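Local coordinates for 3-methyladenine dna-glycosylase (Archaeoglobus fulgidus, PDB 2JHN), which is a DNA glycosylase of the AlkA type, joining a TATA-box-binding-protein-like domain to a helical HhH-GPD domain of the base excision repair proteins, at residues M16-L21 with I277-F282; T26-E31 with V77-L82; V247-F252 with F282-F287. The protein carries 1 engineered substitution. All blocks are in the same frame, centred on the assembly; numbering follows the deposited sequence.

How the contacts relate
Starting from the N terminus, residues 16-21, which run from helix 12-17 into a loop, meet the last helix of the chain, 274-287, so contact 1 closes a very long loop. Contact 2 lies wholly within that loop: residues 26-31 meet 77-82 after the intervening strands of the five-stranded sheet, completing a short closure of the N-terminal domain. Contact 3 opens late, at 247-252, and closes at 282-287; its segments alternate with those of contact 1, and the two share Phe282. Contacts 1 and 2 touch through Phe19 and Met16 and share a sodium ion. Contact 1 thus joins the N-terminal domain to the helical bundle, within which contact 3 packs two helices.

Contact 1: M16-L21 with I277-F282; sequences MKFFVL and ILFYLF. With NA (sodium ion), chain F.
The rings of Phe18 and Phe279 lie nearly parallel, their planes only 9° apart, but are slid past each other so that they barely overlap, with centroids separated by 5.0 Å. Contact is made mainly by the outer end of Phe18: its CZ reaches CD2 of Phe279 at 3.4 Å, and its CE1 lies 3.7 Å from the same CD2. At the edge of the Phe18 ring, in its plane, sits the backbone O of Phe279, 3.9 Å from Phe18 CE1. Phe282 also meets the ring at its edge, its CD2 standing 4.1 Å from Phe18 CZ. One face of the Phe282 ring carries the backbone O of Leu278, displaced toward the rim.

Although the two ring planes almost agree, the side chains of Phe18 and Phe279 run at about a right angle to each other. Phe18 extends straight across the gap because its CG is anti to the backbone N (chi1 -164°), whereas Phe279 leaves its helix to the flank and brings the CD2-CE2 side of its ring alongside the end of the Phe18 ring. Phe279 and Phe282, three residues apart on helix 274-287, both touch Phe18, in the loop that follows helix 12-17.

The contact therefore joins the TATA-box-binding-protein-like domain to the C-terminal helix of the helical part. Arg286 of that helix adds a cation-pi interaction with Phe18, while farther along the loop Leu21 O binds the sodium ion at 2.5 Å.

No hydrogen bond bridges the two segments. Cohesion here comes from aromatic packing, aided by Arg286, and the carbonyl O of Phe279 beside the Phe18 C-H edge probably adds a mild electrostatic attraction of partial charges.

Contact 2: T26-E31 with V77-L82; sequences TPDVVE and VEYLGL. With NA (sodium ion), chain F.
A buried tyrosine-carboxylate hydrogen bond, Tyr79 to Asp28, lies within the TATA-box-binding-protein-like domain and links the last turn of helix 69-80 to the loop that leads into strand 29-31, an outermost strand of the antiparallel sheet. Backbones stay well apart, with CA of Asp28 and CA of Leu80 the nearest pair at 11.6 Å, so the link depends on the length of the tyrosine. The two side chains approach from opposite directions. A chi1 of 177° stretches Tyr79 out from its helix and brings the phenol group to the aspartate.

The bond is short, 2.7 Å from Tyr79 OH to Asp28 OD1, and the hydroxyl is the donor. It arrives on the syn side of OD1, about 30° out of the carboxylate plane. Carboxylate and ring are nevertheless almost parallel, 7° apart, and OD1 lies at the ring edge near its plane. Trp35 NE1 donates a second hydrogen bond to the same oxygen, and two donors on OD1 probably restrict rotation of the carboxylate; OD2 has a long, weak ion pair with Arg37. Phe19 packs against this junction, its CE1 lying 3.6 Å from Asp28 OD1.

Asp28 has a second role through its backbone. Its O binds the sodium ion at 2.3 Å, and Thr26 OG1 does so at 2.8 Å; Leu21 O, Leu24 O and a water are the other ligands. One residue thus serves both sites, meeting the metal with its backbone and Tyr79 with its side chain, in a loop that also contains a cis peptide before Pro27.

Beyond Tyr79 the helix ends at Leu80; Gly81 follows with positive phi, and in a Schellman motif Leu82 N bonds back to Val77 O at 3.0 Å.

Contact 3: V247-F252 with F282-F287; sequences VSRLYF and FLYDRF
Arg249 and Leu250 of helix 241-251 meet Tyr284 of helix 274-287 in a helix-helix packing contact of the helical part of the protein, which carries the HhH-GPD family region. Along the first segment, Val247 directs its side chain away from 282-287 and packs on Leu281, just before that segment in the same helix.

Arg249 comes next and points toward the partner. A chi1 of -162° sends its chain out from the helix and a bend at chi2 follows, which lays the side chain across Tyr284 at about a right angle. Arg249 CB lies 4.1 Å from Tyr284 CE2, and the guanidinium group ends near the phenol, its plane turned 38° from the ring. This is an exposed residue whose side chain also touches Phe288 and Ser289 beyond the helix.

Leu250 supplies the apolar half: its CG rests 3.9 Å from Tyr284 CE2, with CD2 following at 4.0 Å from Tyr284 CZ. Leu101 of helix 96-104 touches both Leu250 and Tyr284, so a third helix shares in this buried packing. Next to Tyr284, Asp285 strengthens the same helix pairing by a salt bridge to Arg245.

The nearest polar approach between the two segments, too long to count as a hydrogen bond, is Arg249 NH1 to Tyr284 OH at 3.6 Å.

Contact 1: M16-L21 with I277-F282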
loop_
_atom_site.group_PDB
_atom_site.type_symbol
_atom_site.label_atom_id
_atom_site.label_comp_id
_atom_site.label_asym_id
_atom_site.label_seq_id
_atom_site.Cartn_x
_atom_site.Cartn_y
_atom_site.Cartn_z
ATOM N N MET A 16 -9.933 -6.856 -0.597
ATOM C CA MET A 16 -9.809 -6.681 -2.053
ATOM C C MET A 16 -10.373 -5.341 -2.563
ATOM O O MET A 16 -9.861 -4.785 -3.537
ATOM C CB MET A 16 -10.418 -7.887 -2.790
ATOM C CG MET A 16 -9.752 -9.220 -2.475
ATOM S SD MET A 16 -7.979 -9.229 -2.886
ATOM C CE MET A 16 -7.242 -8.980 -1.265
ATOM N N LYS A 17 -11.412 -4.831 -1.903
ATOM C CA LYS A 17 -12.012 -3.540 -2.260
ATOM C C LYS A 17 -11.007 -2.408 -2.117
ATOM O O LYS A 17 -11.151 -1.349 -2.739
ATOM C CB LYS A 17 -13.225 -3.247 -1.379
ATOM C CG LYS A 17 -14.581 -3.529 -2.028
ATOM C CD LYS A 17 -15.706 -3.347 -0.997
ATOM C CE LYS A 17 -15.471 -2.106 -0.150
ATOM N NZ LYS A 17 -16.083 -0.916 -0.743
ATOM N N PHE A 18 -9.980 -2.633 -1.302
ATOM C CA PHE A 18 -8.948 -1.625 -1.099
ATOM C C PHE A 18 -8.205 -1.299 -2.388
ATOM O O PHE A 18 -7.734 -0.185 -2.543
ATOM C CB PHE A 18 -7.952 -2.049 -0.014
ATOM C CG PHE A 18 -7.120 -0.921 0.500
ATOM C CD1 PHE A 18 -7.625 -0.052 1.467
ATOM C CD2 PHE A 18 -5.813 -0.738 0.031
ATOM C CE1 PHE A 18 -6.857 1.003 1.943
ATOM C CE2 PHE A 18 -5.020 0.324 0.518
ATOM C CZ PHE A 18 -5.549 1.190 1.464
ATOM N N PHE A 19 -8.126 -2.273 -3.302
ATOM C CA PHE A 19 -7.516 -2.107 -4.614
ATOM C C PHE A 19 -8.418 -1.268 -5.518
ATOM O O PHE A 19 -9.613 -1.535 -5.657
ATOM C CB PHE A 19 -7.218 -3.465 -5.263
ATOM C CG PHE A 19 -6.149 -4.264 -4.544
ATOM C CD1 PHE A 19 -4.795 -3.889 -4.638
ATOM C CD2 PHE A 19 -6.479 -5.358 -3.777
ATOM C CE1 PHE A 19 -3.795 -4.617 -3.987
ATOM C CE2 PHE A 19 -5.472 -6.103 -3.099
ATOM C CZ PHE A 19 -4.136 -5.728 -3.216
ATOM N N VAL A 20 -7.826 -0.260 -6.140
ATOM C CA VAL A 20 -8.601 0.747 -6.847
ATOM C C VAL A 20 -8.954 0.308 -8.279
ATOM O O VAL A 20 -10.054 0.577 -8.768
ATOM C CB VAL A 20 -7.888 2.123 -6.698
ATOM C CG1 VAL A 20 -7.663 2.833 -8.027
ATOM C CG2 VAL A 20 -8.613 2.975 -5.650
ATOM N N LEU A 21 -8.038 -0.409 -8.918
ATOM C CA LEU A 21 -8.248 -0.933 -10.268
ATOM C C LEU A 21 -7.849 -2.407 -10.305
ATOM O O LEU A 21 -6.785 -2.755 -10.826
ATOM C CB LEU A 21 -7.421 -0.136 -11.285
ATOM C CG LEU A 21 -7.907 1.265 -11.642
ATOM C CD1 LEU A 21 -6.764 2.028 -12.288
ATOM C CD2 LEU A 21 -9.115 1.195 -12.573
ATOM N N ILE A 277 -5.744 2.983 11.405
ATOM C CA ILE A 277 -6.860 3.918 11.176
ATOM C C ILE A 277 -6.714 4.686 9.853
ATOM O O ILE A 277 -7.691 4.995 9.181
ATOM C CB ILE A 277 -7.029 4.873 12.404
ATOM C CG1 ILE A 277 -7.425 4.033 13.630
ATOM C CG2 ILE A 277 -8.024 6.029 12.098
ATOM C CD1 ILE A 277 -7.208 4.765 14.982
ATOM N N LEU A 278 -5.482 4.997 9.469
ATOM C CA LEU A 278 -5.239 5.643 8.204
ATOM C C LEU A 278 -5.871 4.887 7.016
ATOM O O LEU A 278 -6.458 5.509 6.122
ATOM C CB LEU A 278 -3.720 5.741 7.990
ATOM C CG LEU A 278 -3.234 6.268 6.637
ATOM C CD1 LEU A 278 -3.649 7.710 6.408
ATOM C CD2 LEU A 278 -1.737 6.091 6.533
ATOM N N PHE A 279 -5.752 3.559 7.001
ATOM C CA PHE A 279 -6.352 2.754 5.918
ATOM C C PHE A 279 -7.906 2.827 5.927
ATOM O O PHE A 279 -8.533 2.882 4.856
ATOM C CB PHE A 279 -5.874 1.301 5.976
ATOM C CG PHE A 279 -4.491 1.078 5.372
ATOM C CD1 PHE A 279 -3.401 1.865 5.737
ATOM C CD2 PHE A 279 -4.288 0.042 4.435
ATOM C CE1 PHE A 279 -2.108 1.634 5.187
ATOM C CE2 PHE A 279 -3.006 -0.201 3.889
ATOM C CZ PHE A 279 -1.917 0.604 4.262
ATOM N N TYR A 280 -8.493 2.825 7.128
ATOM C CA TYR A 280 -9.954 3.076 7.288
ATOM C C TYR A 280 -10.350 4.468 6.772
ATOM O O TYR A 280 -11.409 4.607 6.169
ATOM C CB TYR A 280 -10.400 2.896 8.754
ATOM C CG TYR A 280 -10.455 1.425 9.186
ATOM C CD1 TYR A 280 -9.295 0.760 9.572
ATOM C CD2 TYR A 280 -11.676 0.709 9.191
ATOM C CE1 TYR A 280 -9.311 -0.606 9.948
ATOM C CE2 TYR A 280 -11.718 -0.654 9.602
ATOM C CZ TYR A 280 -10.528 -1.300 9.967
ATOM O OH TYR A 280 -10.536 -2.614 10.335
ATOM N N LEU A 281 -9.501 5.480 6.999
ATOM C CA LEU A 281 -9.752 6.846 6.499
ATOM C C LEU A 281 -9.669 6.894 4.955
ATOM O O LEU A 281 -10.468 7.582 4.318
ATOM C CB LEU A 281 -8.797 7.867 7.135
ATOM C CG LEU A 281 -8.924 8.076 8.647
ATOM C CD1 LEU A 281 -7.829 9.001 9.160
ATOM C CD2 LEU A 281 -10.321 8.630 9.052
ATOM N N PHE A 282 -8.734 6.152 4.357
ATOM C CA PHE A 282 -8.685 6.065 2.886
ATOM C C PHE A 282 -9.990 5.453 2.351
ATOM O O PHE A 282 -10.560 5.947 1.380
ATOM C CB PHE A 282 -7.520 5.200 2.383
ATOM C CG PHE A 282 -6.140 5.819 2.562
ATOM C CD1 PHE A 282 -5.926 7.203 2.451
ATOM C CD2 PHE A 282 -5.057 4.988 2.809
ATOM C CE1 PHE A 282 -4.596 7.743 2.611
ATOM C CE2 PHE A 282 -3.755 5.495 2.957
ATOM C CZ PHE A 282 -3.539 6.884 2.863
HETATM NA NA NA F . -4.786 -4.169 -10.099
HETATM O O HOH W 1 -5.166 -3.663 -8.094
#

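Contact 2: T26-E31 with V77-L82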
loop_
_atom_site.group_PDB
_atom_site.type_symbol
_atom_site.label_atom_id
_atom_site.label_comp_id
_atom_site.label_asym_id
_atom_site.label_seq_id
_atom_site.Cartn_x
_atom_site.Cartn_y
_atom_site.Cartn_z
ATOM N N THR A 26 -1.310 -3.781 -11.567
ATOM C CA THR A 26 -0.763 -2.543 -11.029
ATOM C C THR A 26 0.408 -2.635 -9.986
ATOM O O THR A 26 0.703 -1.632 -9.367
ATOM C CB THR A 26 -1.904 -1.689 -10.388
ATOM O OG1 THR A 26 -2.617 -2.498 -9.446
ATOM C CG2 THR A 26 -2.905 -1.130 -11.437
ATOM N N PRO A 27 1.114 -3.782 -9.841
ATOM C CA PRO A 27 1.111 -5.045 -10.589
ATOM C C PRO A 27 0.032 -6.039 -10.154
ATOM O O PRO A 27 -0.164 -7.055 -10.847
ATOM C CB PRO A 27 2.491 -5.626 -10.288
ATOM C CG PRO A 27 2.744 -5.157 -8.867
ATOM C CD PRO A 27 2.145 -3.797 -8.777
ATOM N N ASP A 28 -0.646 -5.767 -9.029
ATOM C CA ASP A 28 -1.601 -6.736 -8.485
ATOM C C ASP A 28 -2.781 -6.880 -9.441
ATOM O O ASP A 28 -3.274 -5.875 -9.982
ATOM C CB ASP A 28 -2.167 -6.282 -7.133
ATOM C CG ASP A 28 -1.087 -5.853 -6.161
ATOM O OD1 ASP A 28 -0.962 -6.538 -5.134
ATOM O OD2 ASP A 28 -0.387 -4.838 -6.451
ATOM N N VAL A 29 -3.245 -8.114 -9.572
ATOM C CA VAL A 29 -4.500 -8.432 -10.254
ATOM C C VAL A 29 -5.414 -9.186 -9.301
ATOM O O VAL A 29 -4.985 -10.128 -8.624
ATOM C CB VAL A 29 -4.264 -9.279 -11.558
ATOM C CG1 VAL A 29 -5.595 -9.696 -12.198
ATOM C CG2 VAL A 29 -3.479 -8.474 -12.585
ATOM N N VAL A 30 -6.666 -8.751 -9.257
ATOM C CA VAL A 30 -7.683 -9.424 -8.469
ATOM C C VAL A 30 -8.812 -9.791 -9.441
ATOM O O VAL A 30 -9.411 -8.922 -10.082
ATOM C CB VAL A 30 -8.192 -8.541 -7.323
ATOM C CG1 VAL A 30 -9.241 -9.306 -6.519
ATOM C CG2 VAL A 30 -7.016 -8.122 -6.408
ATOM N N GLU A 31 -9.042 -11.083 -9.587
ATOM C CA GLU A 31 -10.044 -11.581 -10.551
ATOM C C GLU A 31 -10.841 -12.638 -9.833
ATOM O O GLU A 31 -10.276 -13.598 -9.339
ATOM C CB GLU A 31 -9.378 -12.174 -11.787
ATOM C CG GLU A 31 -8.780 -11.138 -12.768
ATOM C CD GLU A 31 -8.055 -11.772 -13.979
ATOM O OE1 GLU A 31 -7.859 -13.013 -14.033
ATOM O OE2 GLU A 31 -7.670 -11.002 -14.881
ATOM N N VAL A 77 1.396 -11.952 4.921
ATOM C CA VAL A 77 0.739 -11.531 6.162
ATOM C C VAL A 77 0.901 -10.009 6.347
ATOM O O VAL A 77 -0.057 -9.299 6.658
ATOM C CB VAL A 77 1.306 -12.280 7.380
ATOM C CG1 VAL A 77 0.860 -11.608 8.709
ATOM C CG2 VAL A 77 0.861 -13.770 7.343
ATOM N N GLU A 78 2.117 -9.532 6.152
ATOM C CA GLU A 78 2.435 -8.109 6.309
ATOM C C GLU A 78 1.759 -7.261 5.192
ATOM O O GLU A 78 1.193 -6.174 5.445
ATOM C CB GLU A 78 3.951 -7.939 6.276
ATOM C CG GLU A 78 4.375 -6.475 6.484
ATOM C CD GLU A 78 5.850 -6.263 6.274
ATOM O OE1 GLU A 78 6.431 -6.885 5.345
ATOM O OE2 GLU A 78 6.423 -5.436 7.020
ATOM N N TYR A 79 1.828 -7.738 3.953
ATOM C CA TYR A 79 1.299 -6.966 2.819
ATOM C C TYR A 79 -0.243 -6.858 2.807
ATOM O O TYR A 79 -0.821 -5.788 2.541
ATOM C CB TYR A 79 1.779 -7.585 1.505
ATOM C CG TYR A 79 1.234 -6.896 0.269
ATOM C CD1 TYR A 79 1.790 -5.687 -0.166
ATOM C CD2 TYR A 79 0.189 -7.470 -0.493
ATOM C CE1 TYR A 79 1.323 -5.030 -1.304
ATOM C CE2 TYR A 79 -0.288 -6.817 -1.644
ATOM C CZ TYR A 79 0.303 -5.599 -2.046
ATOM O OH TYR A 79 -0.124 -4.900 -3.168
ATOM N N LEU A 80 -0.894 -7.984 3.049
ATOM C CA LEU A 80 -2.369 -8.051 3.029
ATOM C C LEU A 80 -2.973 -7.607 4.361
ATOM O O LEU A 80 -4.173 -7.351 4.429
ATOM C CB LEU A 80 -2.838 -9.484 2.680
ATOM C CG LEU A 80 -2.371 -10.044 1.311
ATOM C CD1 LEU A 80 -2.597 -11.569 1.235
ATOM C CD2 LEU A 80 -3.073 -9.344 0.172
ATOM N N GLY A 81 -2.143 -7.517 5.405
ATOM C CA GLY A 81 -2.609 -7.059 6.722
ATOM C C GLY A 81 -3.452 -8.128 7.436
ATOM O O GLY A 81 -4.587 -7.858 7.833
ATOM N N LEU A 82 -2.896 -9.331 7.601
ATOM C CA LEU A 82 -3.723 -10.447 8.133
ATOM C C LEU A 82 -3.609 -10.659 9.642
ATOM O O LEU A 82 -4.243 -11.595 10.195
ATOM C CB LEU A 82 -3.427 -11.749 7.400
ATOM C CG LEU A 82 -3.585 -11.719 5.897
ATOM C CD1 LEU A 82 -3.049 -12.985 5.261
ATOM C CD2 LEU A 82 -5.055 -11.429 5.461
HETATM NA NA NA F . -4.786 -4.169 -10.099
HETATM O O HOH W 1 -5.166 -3.663 -8.094
#

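Contact 3: V247-F252 with F282-F287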
loop_
_atom_site.group_PDB
_atom_site.type_symbol
_atom_site.label_atom_id
_atom_site.label_comp_id
_atom_site.label_asym_id
_atom_site.label_seq_id
_atom_site.Cartn_x
_atom_site.Cartn_y
_atom_site.Cartn_z
ATOM N N VAL A 247 -10.930 13.076 8.102
ATOM C CA VAL A 247 -10.868 13.459 9.513
ATOM C C VAL A 247 -11.830 14.618 9.818
ATOM O O VAL A 247 -12.439 14.659 10.883
ATOM C CB VAL A 247 -9.412 13.798 9.975
ATOM C CG1 VAL A 247 -9.406 14.387 11.385
ATOM C CG2 VAL A 247 -8.535 12.554 9.921
ATOM N N SER A 248 -11.951 15.540 8.870
ATOM C CA SER A 248 -12.872 16.676 9.001
ATOM C C SER A 248 -14.330 16.234 9.004
ATOM O O SER A 248 -15.120 16.735 9.821
ATOM C CB SER A 248 -12.635 17.688 7.885
ATOM O OG SER A 248 -11.347 18.267 8.021
ATOM N N ARG A 249 -14.673 15.316 8.098
ATOM C CA ARG A 249 -16.020 14.732 7.994
ATOM C C ARG A 249 -16.417 13.937 9.240
ATOM O O ARG A 249 -17.564 14.020 9.703
ATOM C CB ARG A 249 -16.141 13.874 6.727
ATOM C CG ARG A 249 -17.571 13.594 6.312
ATOM C CD ARG A 249 -17.735 13.558 4.801
ATOM N NE ARG A 249 -19.152 13.510 4.441
ATOM C CZ ARG A 249 -19.859 12.386 4.349
ATOM N NH1 ARG A 249 -19.279 11.218 4.576
ATOM N NH2 ARG A 249 -21.142 12.429 4.024
ATOM N N LEU A 250 -15.463 13.199 9.803
ATOM C CA LEU A 250 -15.690 12.422 11.008
ATOM C C LEU A 250 -15.866 13.243 12.275
ATOM O O LEU A 250 -16.753 12.950 13.080
ATOM C CB LEU A 250 -14.543 11.430 11.230
ATOM C CG LEU A 250 -14.636 10.092 10.518
ATOM C CD1 LEU A 250 -13.354 9.327 10.785
ATOM C CD2 LEU A 250 -15.852 9.294 10.996
ATOM N N TYR A 251 -15.016 14.252 12.460
ATOM C CA TYR A 251 -14.889 14.915 13.748
ATOM C C TYR A 251 -15.291 16.382 13.768
ATOM O O TYR A 251 -15.409 16.982 14.849
ATOM C CB TYR A 251 -13.445 14.794 14.258
ATOM C CG TYR A 251 -13.064 13.409 14.750
ATOM C CD1 TYR A 251 -13.459 12.952 16.016
ATOM C CD2 TYR A 251 -12.286 12.565 13.959
ATOM C CE1 TYR A 251 -13.099 11.677 16.475
ATOM C CE2 TYR A 251 -11.917 11.292 14.404
ATOM C CZ TYR A 251 -12.324 10.844 15.654
ATOM O OH TYR A 251 -11.962 9.593 16.103
ATOM N N PHE A 252 -15.422 16.980 12.591
ATOM C CA PHE A 252 -15.609 18.425 12.485
ATOM C C PHE A 252 -16.802 18.742 11.599
ATOM O O PHE A 252 -16.881 19.824 11.015
ATOM C CB PHE A 252 -14.333 19.120 11.965
ATOM C CG PHE A 252 -13.165 19.045 12.920
ATOM C CD1 PHE A 252 -12.934 20.062 13.840
ATOM C CD2 PHE A 252 -12.295 17.944 12.901
ATOM C CE1 PHE A 252 -11.862 19.999 14.727
ATOM C CE2 PHE A 252 -11.217 17.869 13.779
ATOM C CZ PHE A 252 -10.996 18.898 14.699
ATOM N N PHE A 282 -8.734 6.152 4.357
ATOM C CA PHE A 282 -8.685 6.065 2.886
ATOM C C PHE A 282 -9.990 5.453 2.351
ATOM O O PHE A 282 -10.560 5.947 1.380
ATOM C CB PHE A 282 -7.520 5.200 2.383
ATOM C CG PHE A 282 -6.140 5.819 2.562
ATOM C CD1 PHE A 282 -5.926 7.203 2.451
ATOM C CD2 PHE A 282 -5.057 4.988 2.809
ATOM C CE1 PHE A 282 -4.596 7.743 2.611
ATOM C CE2 PHE A 282 -3.755 5.495 2.957
ATOM C CZ PHE A 282 -3.539 6.884 2.863
ATOM N N LEU A 283 -10.444 4.364 2.965
ATOM C CA LEU A 283 -11.697 3.737 2.523
ATOM C C LEU A 283 -12.876 4.721 2.649
ATOM O O LEU A 283 -13.706 4.809 1.763
ATOM C CB LEU A 283 -11.989 2.478 3.335
ATOM C CG LEU A 283 -11.066 1.281 3.119
ATOM C CD1 LEU A 283 -11.269 0.271 4.236
ATOM C CD2 LEU A 283 -11.329 0.688 1.744
ATOM N N TYR A 284 -12.931 5.425 3.776
ATOM C CA TYR A 284 -13.982 6.404 4.102
ATOM C C TYR A 284 -13.991 7.531 3.084
ATOM O O TYR A 284 -15.045 7.906 2.548
ATOM C CB TYR A 284 -13.730 6.958 5.507
ATOM C CG TYR A 284 -14.878 7.740 6.078
ATOM C CD1 TYR A 284 -16.045 7.099 6.474
ATOM C CD2 TYR A 284 -14.795 9.109 6.235
ATOM C CE1 TYR A 284 -17.096 7.810 7.005
ATOM C CE2 TYR A 284 -15.845 9.834 6.774
ATOM C CZ TYR A 284 -16.990 9.174 7.155
ATOM O OH TYR A 284 -18.045 9.881 7.673
ATOM N N ASP A 285 -12.809 8.061 2.797
ATOM C CA ASP A 285 -12.675 9.106 1.785
ATOM C C ASP A 285 -13.077 8.633 0.383
ATOM O O ASP A 285 -13.700 9.392 -0.375
ATOM C CB ASP A 285 -11.248 9.657 1.757
ATOM C CG ASP A 285 -11.105 10.859 0.801
ATOM O OD1 ASP A 285 -11.855 11.874 0.960
ATOM O OD2 ASP A 285 -10.242 10.771 -0.102
ATOM N N ARG A 286 -12.723 7.398 0.037
ATOM C CA ARG A 286 -13.035 6.850 -1.287
ATOM C C ARG A 286 -14.515 6.462 -1.395
ATOM O O ARG A 286 -15.126 6.667 -2.456
ATOM C CB ARG A 286 -12.204 5.603 -1.580
ATOM C CG ARG A 286 -10.722 5.831 -1.872
ATOM C CD ARG A 286 -10.048 4.470 -2.071
ATOM N NE ARG A 286 -8.582 4.470 -1.958
ATOM C CZ ARG A 286 -7.894 3.363 -1.701
ATOM N NH1 ARG A 286 -8.561 2.221 -1.525
ATOM N NH2 ARG A 286 -6.565 3.393 -1.620
ATOM N N PHE A 287 -15.068 5.907 -0.308
ATOM C CA PHE A 287 -16.373 5.204 -0.335
ATOM C C PHE A 287 -17.537 5.866 0.406
ATOM O O PHE A 287 -18.682 5.386 0.346
ATOM C CB PHE A 287 -16.229 3.766 0.170
ATOM C CG PHE A 287 -15.441 2.887 -0.747
ATOM C CD1 PHE A 287 -15.736 2.837 -2.108
ATOM C CD2 PHE A 287 -14.408 2.107 -0.256
ATOM C CE1 PHE A 287 -15.011 2.018 -2.971
ATOM C CE2 PHE A 287 -13.669 1.282 -1.106
ATOM C CZ PHE A 287 -13.972 1.236 -2.465
#